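Local coordinates for serine-repeat antigen protein (Plasmodium falciparum, PDB 3CH3) that is a protease-like antigen of the malaria parasite, with a papain-type fold and a noncanonical active site, whose peptidase activity remains uncertain, at residues Ile170-Ala175 with Asp195-Ala200; Tyr181-Lys186 with Pro228-Glu233; Gln189-Asp194 with Phe248-Ser253. One frame throughout, in Å; residues are numbered along the deposited sequence. Where two conformers were deposited one is given.

Interaction 1 (Ile170-Ala175 with Asp195-Ala200). With 2HP (dihydrogenphosphate ion), chain C.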
# COMPACT_ATOMS: atom_id res chain seq x y z
N ILE A 170 -4.30 -1.94 -0.38
CA ILE A 170 -3.36 -2.33 0.66
C ILE A 170 -3.37 -3.86 0.65
O ILE A 170 -4.43 -4.47 0.56
CB ILE A 170 -3.82 -1.80 2.01
CG1 ILE A 170 -3.91 -0.26 1.95
CG2 ILE A 170 -2.92 -2.30 3.15
CD1 ILE A 170 -4.76 0.29 3.09
N ALA A 171 -2.20 -4.48 0.73
CA ALA A 171 -2.10 -5.93 0.84
C ALA A 171 -1.20 -6.30 2.01
O ALA A 171 -0.30 -5.54 2.36
CB ALA A 171 -1.55 -6.58 -0.45
N TYR A 172 -1.48 -7.45 2.62
CA TYR A 172 -0.66 -7.97 3.70
C TYR A 172 0.04 -9.22 3.21
O TYR A 172 -0.58 -10.11 2.58
CB TYR A 172 -1.51 -8.30 4.93
CG TYR A 172 -1.41 -7.23 5.96
CD1 TYR A 172 -2.43 -6.30 6.11
CD2 TYR A 172 -0.24 -7.06 6.72
CE1 TYR A 172 -2.32 -5.27 7.09
CE2 TYR A 172 -0.12 -6.07 7.67
CZ TYR A 172 -1.14 -5.17 7.85
OH TYR A 172 -1.01 -4.18 8.79
N ILE A 173 1.34 -9.29 3.49
CA ILE A 173 2.16 -10.44 3.18
C ILE A 173 2.98 -10.82 4.44
O ILE A 173 3.10 -10.02 5.39
CB ILE A 173 3.11 -10.11 1.99
CG1 ILE A 173 4.16 -9.06 2.44
CG2 ILE A 173 2.31 -9.68 0.73
CD1 ILE A 173 5.37 -8.85 1.37
N LYS A 174 3.55 -12.01 4.41
CA LYS A 174 4.56 -12.39 5.38
C LYS A 174 5.91 -11.89 4.85
O LYS A 174 6.36 -12.30 3.75
CB LYS A 174 4.56 -13.91 5.58
CG LYS A 174 5.38 -14.27 6.82
CD LYS A 174 4.49 -14.25 8.07
CE LYS A 174 5.27 -14.82 9.26
NZ LYS A 174 4.44 -14.78 10.50
N ALA A 175 6.57 -11.03 5.63
CA ALA A 175 7.83 -10.42 5.12
C ALA A 175 8.87 -11.47 4.72
O ALA A 175 9.58 -11.28 3.75
CB ALA A 175 8.42 -9.45 6.14
N ASP A 195 0.04 -18.98 6.43
CA ASP A 195 -1.27 -18.92 7.04
C ASP A 195 -1.55 -17.54 7.64
O ASP A 195 -2.70 -17.17 7.89
CB ASP A 195 -1.42 -20.05 8.10
CG ASP A 195 -2.86 -20.51 8.30
OD1 ASP A 195 -3.79 -19.95 7.71
OD2 ASP A 195 -3.04 -21.47 9.08
N THR A 196 -0.48 -16.79 7.91
CA THR A 196 -0.61 -15.46 8.51
C THR A 196 0.26 -14.45 7.74
O THR A 196 1.00 -14.83 6.82
CB THR A 196 -0.14 -15.48 9.97
OG1 THR A 196 1.26 -15.85 10.03
CG2 THR A 196 -0.98 -16.47 10.81
N ALA A 197 0.19 -13.18 8.14
CA ALA A 197 0.98 -12.12 7.48
C ALA A 197 1.46 -11.15 8.58
O ALA A 197 1.00 -11.21 9.75
CB ALA A 197 0.13 -11.41 6.42
N ASP A 198 2.39 -10.28 8.23
CA ASP A 198 2.99 -9.38 9.22
C ASP A 198 3.47 -8.03 8.65
O ASP A 198 4.02 -7.19 9.40
CB ASP A 198 4.13 -10.11 9.98
CG ASP A 198 5.32 -10.49 9.08
OD1 ASP A 198 5.37 -10.05 7.91
OD2 ASP A 198 6.19 -11.22 9.57
N HIS A 199 3.28 -7.81 7.35
CA HIS A 199 3.90 -6.64 6.67
C HIS A 199 2.95 -6.10 5.59
O HIS A 199 2.49 -6.85 4.72
CB HIS A 199 5.21 -7.07 6.03
CG HIS A 199 5.93 -5.96 5.34
ND1 HIS A 199 6.49 -4.89 6.01
CD2 HIS A 199 6.18 -5.75 4.03
CE1 HIS A 199 7.05 -4.07 5.14
NE2 HIS A 199 6.89 -4.58 3.92
N ALA A 200 2.68 -4.80 5.65
CA ALA A 200 1.77 -4.15 4.70
C ALA A 200 2.55 -3.63 3.49
O ALA A 200 3.62 -3.03 3.63
CB ALA A 200 0.97 -3.00 5.38
P 2HP C . 6.51 -4.14 9.86
O1 2HP C . 8.03 -4.23 10.13
O2 2HP C . 6.02 -2.82 9.37
O3 2HP C . 6.21 -5.46 8.74
O4 2HP C . 5.70 -4.39 11.43
O HOH W 1 5.88 -12.22 12.08

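Interaction 2 (Tyr181-Lys186 with Pro228-Glu233)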
# COMPACT_ATOMS: atom_id res chain seq x y z
N TYR A 181 17.15 -15.58 -0.36
CA TYR A 181 18.55 -15.17 -0.35
C TYR A 181 19.01 -14.55 -1.68
O TYR A 181 19.94 -13.75 -1.70
CB TYR A 181 19.49 -16.32 0.07
CG TYR A 181 19.77 -17.31 -1.03
CD1 TYR A 181 21.02 -17.36 -1.66
CD2 TYR A 181 18.77 -18.17 -1.46
CE1 TYR A 181 21.25 -18.27 -2.69
CE2 TYR A 181 18.98 -19.09 -2.48
CZ TYR A 181 20.23 -19.14 -3.09
OH TYR A 181 20.41 -20.03 -4.09
N GLU A 182 18.36 -14.89 -2.78
CA GLU A 182 18.75 -14.30 -4.06
C GLU A 182 17.59 -13.54 -4.69
O GLU A 182 17.43 -13.51 -5.92
CB GLU A 182 19.36 -15.36 -5.01
CG GLU A 182 18.50 -16.59 -5.18
CD GLU A 182 19.02 -17.53 -6.24
OE1 GLU A 182 20.23 -17.48 -6.57
OE2 GLU A 182 18.21 -18.35 -6.73
N PHE A 183 16.79 -12.91 -3.84
CA PHE A 183 15.67 -12.10 -4.31
C PHE A 183 16.21 -11.08 -5.31
O PHE A 183 17.13 -10.34 -5.01
CB PHE A 183 15.00 -11.39 -3.13
CG PHE A 183 13.72 -10.72 -3.47
CD1 PHE A 183 12.51 -11.40 -3.32
CD2 PHE A 183 13.71 -9.41 -3.97
CE1 PHE A 183 11.29 -10.78 -3.61
CE2 PHE A 183 12.49 -8.78 -4.29
CZ PHE A 183 11.29 -9.45 -4.11
N SER A 184 15.68 -11.07 -6.52
CA SER A 184 16.14 -10.10 -7.52
C SER A 184 14.91 -9.35 -7.99
O SER A 184 13.98 -9.97 -8.52
CB SER A 184 16.83 -10.78 -8.71
OG SER A 184 16.96 -12.18 -8.53
N GLY A 185 14.89 -8.03 -7.81
CA GLY A 185 13.79 -7.21 -8.31
C GLY A 185 13.52 -7.33 -9.81
O GLY A 185 12.42 -7.03 -10.26
N LYS A 186 14.52 -7.78 -10.58
CA LYS A 186 14.43 -7.96 -12.05
C LYS A 186 13.70 -9.23 -12.54
O LYS A 186 13.67 -9.52 -13.75
CB LYS A 186 15.84 -7.97 -12.64
N PRO A 228 14.11 2.82 -2.14
CA PRO A 228 14.19 2.57 -3.58
C PRO A 228 15.37 1.70 -3.97
O PRO A 228 15.51 1.35 -5.15
CB PRO A 228 14.36 3.98 -4.16
CG PRO A 228 15.22 4.70 -3.11
CD PRO A 228 14.67 4.16 -1.78
N TYR A 229 16.22 1.34 -3.02
CA TYR A 229 17.29 0.43 -3.36
C TYR A 229 16.83 -1.03 -3.36
O TYR A 229 17.30 -1.83 -4.19
CB TYR A 229 18.56 0.62 -2.52
CG TYR A 229 19.77 0.09 -3.27
CD1 TYR A 229 20.25 0.77 -4.39
CD2 TYR A 229 20.41 -1.10 -2.89
CE1 TYR A 229 21.35 0.31 -5.10
CE2 TYR A 229 21.54 -1.57 -3.60
CZ TYR A 229 21.99 -0.85 -4.71
OH TYR A 229 23.09 -1.25 -5.47
N TRP A 230 15.89 -1.36 -2.48
CA TRP A 230 15.43 -2.72 -2.32
C TRP A 230 14.61 -3.13 -3.56
O TRP A 230 13.86 -2.31 -4.10
CB TRP A 230 14.55 -2.82 -1.05
CG TRP A 230 14.07 -4.19 -0.87
CD1 TRP A 230 14.71 -5.23 -0.25
CD2 TRP A 230 12.84 -4.72 -1.37
NE1 TRP A 230 13.95 -6.38 -0.33
CE2 TRP A 230 12.79 -6.09 -1.01
CE3 TRP A 230 11.76 -4.16 -2.08
CZ2 TRP A 230 11.73 -6.94 -1.36
CZ3 TRP A 230 10.68 -5.01 -2.42
CH2 TRP A 230 10.68 -6.38 -2.05
N GLY A 231 14.73 -4.38 -4.01
CA GLY A 231 13.89 -4.84 -5.15
C GLY A 231 14.19 -4.04 -6.41
O GLY A 231 15.36 -3.64 -6.65
N ASP A 232 13.16 -3.78 -7.19
CA ASP A 232 13.29 -3.03 -8.43
C ASP A 232 12.82 -1.60 -8.20
O ASP A 232 11.64 -1.28 -8.40
CB ASP A 232 12.50 -3.72 -9.56
CG ASP A 232 12.64 -2.99 -10.91
OD1 ASP A 232 13.57 -2.18 -11.08
OD2 ASP A 232 11.81 -3.24 -11.81
N GLU A 233 13.75 -0.75 -7.78
CA GLU A 233 13.48 0.64 -7.42
C GLU A 233 12.38 0.74 -6.35
O GLU A 233 11.62 1.70 -6.32
CB GLU A 233 13.13 1.48 -8.65
CG GLU A 233 14.22 1.39 -9.74
CD GLU A 233 13.87 2.14 -11.01
OE1 GLU A 233 12.74 1.98 -11.54
OE2 GLU A 233 14.75 2.86 -11.51
O HOH W 2 10.05 -5.60 -11.18

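Interaction 3 (Gln189-Asp194 with Phe248-Ser253). With K (potassium ion), chain B; 2HP (dihydrogenphosphate ion), chain D.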
# COMPACT_ATOMS: atom_id res chain seq x y z
N GLN A 189 8.73 -12.89 -9.27
CA GLN A 189 8.91 -13.87 -8.18
C GLN A 189 7.79 -14.90 -8.21
O GLN A 189 6.63 -14.58 -8.46
CB GLN A 189 8.91 -13.18 -6.80
CG GLN A 189 9.90 -11.99 -6.69
CD GLN A 189 11.36 -12.42 -6.86
OE1 GLN A 189 12.15 -11.69 -7.47
NE2 GLN A 189 11.72 -13.58 -6.34
N ASN A 190 8.12 -16.15 -7.94
CA ASN A 190 7.09 -17.17 -7.94
C ASN A 190 7.03 -17.69 -6.50
O ASN A 190 7.84 -18.54 -6.13
CB ASN A 190 7.43 -18.30 -8.93
CG ASN A 190 6.23 -19.17 -9.24
OD1 ASN A 190 5.08 -18.71 -9.25
ND2 ASN A 190 6.48 -20.47 -9.46
N LEU A 191 6.15 -17.10 -5.69
CA LEU A 191 6.24 -17.22 -4.22
C LEU A 191 5.03 -17.87 -3.62
O LEU A 191 3.90 -17.66 -4.11
CB LEU A 191 6.34 -15.82 -3.58
CG LEU A 191 7.50 -14.96 -4.05
CD1 LEU A 191 7.44 -13.66 -3.31
CD2 LEU A 191 8.86 -15.65 -3.79
N CYS A 192 5.23 -18.62 -2.54
CA CYS A 192 4.09 -19.03 -1.72
C CYS A 192 3.87 -18.05 -0.59
O CYS A 192 4.78 -17.30 -0.22
CB CYS A 192 4.27 -20.42 -1.10
SG CYS A 192 4.39 -21.81 -2.25
N GLY A 193 2.66 -18.05 -0.03
CA GLY A 193 2.39 -17.32 1.22
C GLY A 193 2.34 -18.23 2.45
O GLY A 193 2.70 -19.43 2.38
N ASP A 194 1.89 -17.65 3.57
CA ASP A 194 1.77 -18.36 4.85
C ASP A 194 0.33 -18.27 5.35
O ASP A 194 -0.48 -17.50 4.81
CB ASP A 194 2.66 -17.70 5.92
CG ASP A 194 4.14 -17.96 5.72
OD1 ASP A 194 4.61 -18.35 4.61
OD2 ASP A 194 4.87 -17.76 6.73
N PHE A 248 -1.08 -21.65 0.61
CA PHE A 248 -1.52 -20.27 0.86
C PHE A 248 -0.97 -19.33 -0.19
O PHE A 248 0.21 -19.44 -0.60
CB PHE A 248 -1.09 -19.79 2.25
CG PHE A 248 -1.55 -20.72 3.34
CD1 PHE A 248 -0.66 -21.59 3.96
CD2 PHE A 248 -2.89 -20.76 3.70
CE1 PHE A 248 -1.10 -22.48 4.96
CE2 PHE A 248 -3.33 -21.65 4.69
CZ PHE A 248 -2.43 -22.49 5.31
N ASN A 249 -1.81 -18.40 -0.65
CA ASN A 249 -1.34 -17.42 -1.66
C ASN A 249 -0.38 -16.42 -1.05
O ASN A 249 -0.54 -16.00 0.09
CB ASN A 249 -2.51 -16.63 -2.23
CG ASN A 249 -2.15 -15.99 -3.52
OD1 ASN A 249 -1.86 -14.81 -3.57
ND2 ASN A 249 -2.17 -16.77 -4.59
N PHE A 250 0.55 -15.94 -1.87
CA PHE A 250 1.50 -14.94 -1.40
C PHE A 250 0.78 -13.69 -0.85
O PHE A 250 1.19 -13.11 0.15
CB PHE A 250 2.41 -14.53 -2.57
CG PHE A 250 3.28 -13.36 -2.21
CD1 PHE A 250 4.29 -13.53 -1.26
CD2 PHE A 250 3.08 -12.08 -2.80
CE1 PHE A 250 5.13 -12.43 -0.87
CE2 PHE A 250 3.92 -11.00 -2.46
CZ PHE A 250 4.92 -11.18 -1.47
N ILE A 251 -0.30 -13.28 -1.50
CA ILE A 251 -1.14 -12.16 -0.98
C ILE A 251 -2.11 -12.75 0.04
O ILE A 251 -3.06 -13.48 -0.33
CB ILE A 251 -1.91 -11.46 -2.11
CG1 ILE A 251 -0.99 -10.86 -3.20
CG2 ILE A 251 -2.83 -10.32 -1.53
CD1 ILE A 251 0.07 -9.87 -2.72
N HIS A 252 -1.88 -12.45 1.33
CA HIS A 252 -2.72 -13.03 2.41
C HIS A 252 -4.07 -12.31 2.46
O HIS A 252 -5.13 -12.94 2.50
CB HIS A 252 -1.99 -12.96 3.76
CG HIS A 252 -2.75 -13.57 4.91
ND1 HIS A 252 -3.72 -12.89 5.59
CD2 HIS A 252 -2.64 -14.79 5.51
CE1 HIS A 252 -4.21 -13.66 6.56
NE2 HIS A 252 -3.56 -14.81 6.54
N SER A 253 -4.03 -10.98 2.44
CA SER A 253 -5.23 -10.21 2.61
C SER A 253 -5.08 -8.93 1.80
O SER A 253 -3.96 -8.45 1.57
CB SER A 253 -5.41 -9.78 4.07
OG SER A 253 -5.36 -10.86 5.00
K K B . 5.17 -20.59 3.25
P 2HP D . 2.64 -22.94 1.88
O1 2HP D . 4.14 -22.69 1.96
O2 2HP D . 1.84 -21.86 1.09
O3 2HP D . 2.06 -23.12 3.53
O4 2HP D . 2.33 -24.42 0.99
O HOH W 3 1.18 -17.57 -4.10
O HOH W 4 6.45 -19.35 1.26
O HOH W 5 -1.64 -16.23 2.62
O HOH W 6 3.43 -22.02 5.13
O HOH W 7 7.94 -19.44 4.52

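Interaction 1 (Ile170-Ala175 with Asp195-Ala200)
I173 meets H199 and D198 in a classic beta bulge, where strand 169-173 ends and its antiparallel partner 199-210 begins, in the beta-rich domain of the papain fold. I173 N gives a straight bond to H199 O (3.0 Å). I173 O takes two donors: H199 N nearly along the C=O axis at 3.0 Å, and D198 N 40° above the carbonyl plane at 2.9 Å. D198 CG sits between its own N and carbonyl carbon (chi1 65°), which brings OD1 to A175 N, accepting at 2.8 Å on its syn side and tying down the turn after the strand. OD2 accepts from a water that K174 NZ also reaches, weakly; NZ itself stays 4.1 Å from OD2, beyond a salt bridge. On the face opposite I173 and H199, the small A200 sets its CB over the Y172 ring, 4.2 Å from the centroid. H199 ND1 donates to dihydrogenphosphate O3 at 2.8 Å while N224 OD1 takes NE2, which fixes the ring's rotation, an arrangement like the His-Asn pair of papain. S33 and A37 of helix 33-48 lie against H199 and A200 respectively, P79 of helix 79-89 meets Y172, and strand 253-260 pairs with strand 169-173.

Interaction 2 (Tyr181-Lys186 with Pro228-Glu233)
G185 O accepts from a water at 2.9 Å, and the same water donates to D232 OD2 at 3.0 Å, so a single solvent molecule links two loops that share no direct hydrogen bond. One loop leads into strand 188-189. The other follows the Asn-Ser-Trp-Gly sequence of the papain family, which begins at N224, and leads into strand 235-239. The contact is a surface meeting of loops in the papain fold and has two parts, an aromatic pair and the close backbone approach of G185 with its water. D232 suits the bridging position because its side chain extends anti to the backbone N (chi1 -178°), carrying the carboxylate to the water while CB passes 3.4 Å from G185 O. In the aromatic part, the F183 ring lies beside the six-membered ring of W230, the planes 24° apart but slid so far that they barely overlap, with centroids separated by 5.0 Å. The closest atoms are F183 CE2 and W230 CZ2, 3.5 Å apart. F183 points its CB toward the other loop, and the wide indole of W230 brings CZ2 and CH2 to meet the phenyl ring; V178 packs against both, and W226 meets the W230 ring edge-to-face. G231 takes a positive phi (62°), a conformation glycine adopts readily, and a CB there would strike the W230 ring. G185 must be bare for another reason, since a CB would run into D232 N and G231 C; its CA lies 3.7 Å from G231 C.

Interaction 3 (Gln189-Asp194 with Phe248-Ser253)
The two loops come together at G193 and F250, whose CA atoms lie only 3.6 Å apart, and G193 N donates to F248 O at 2.9 Å from well above the carbonyl plane (45°). Such closeness suits a glycine, which puts no side chain between the chains. A water spans the next gap, donating to L191 O and accepting from F250 N. Beside it, L191 lays CD1 over one face of the F250 ring, 3.9 Å from the centroid, a CH-pi contact between apolar residues; C192 O sits at the edge of that ring, in its plane. A chi1 of -58° with an extended chi2 carries L191 CD1 there. D194 O likewise lies in plane at the edge of the H252 ring, while the D194 carboxylate turns the other way and OD1 binds potassium at 2.7 Å. G193 O binds the same ion at 2.9 Å. O1 of a dihydrogenphosphate ion is a further ligand and waters complete the shell; F248 N holds O2 of this anion at 3.0 Å, with H247 N also bonded to it. The disulfide of C192 to C246 lies nearby. The potassium probably offsets the negative charge of D194 and the anion, and eases the crowding of D194 with E176.

Along the chain the segments run 170-175, 181-186, 189-194, 195-200, 228-233 and 248-253, so every pair of interactions interlocks. All three belong to the papain-like fold. Interactions 1 and 3 have centres about 9 Å apart and touch: D195 O probably bonds H252 NE2, and Y172 N probably bonds S253 O, where strand 169-173 pairs with 253-260. Interaction 2 stands farther off, its centre about 18 Å from that of interaction 1 and 17 Å from that of interaction 3, though F183 packs on Q189. The fold thus places two separate dihydrogenphosphate ions: one at H199 beside S33, the probable active-site cleft, and one at the potassium site on the neighbouring loops.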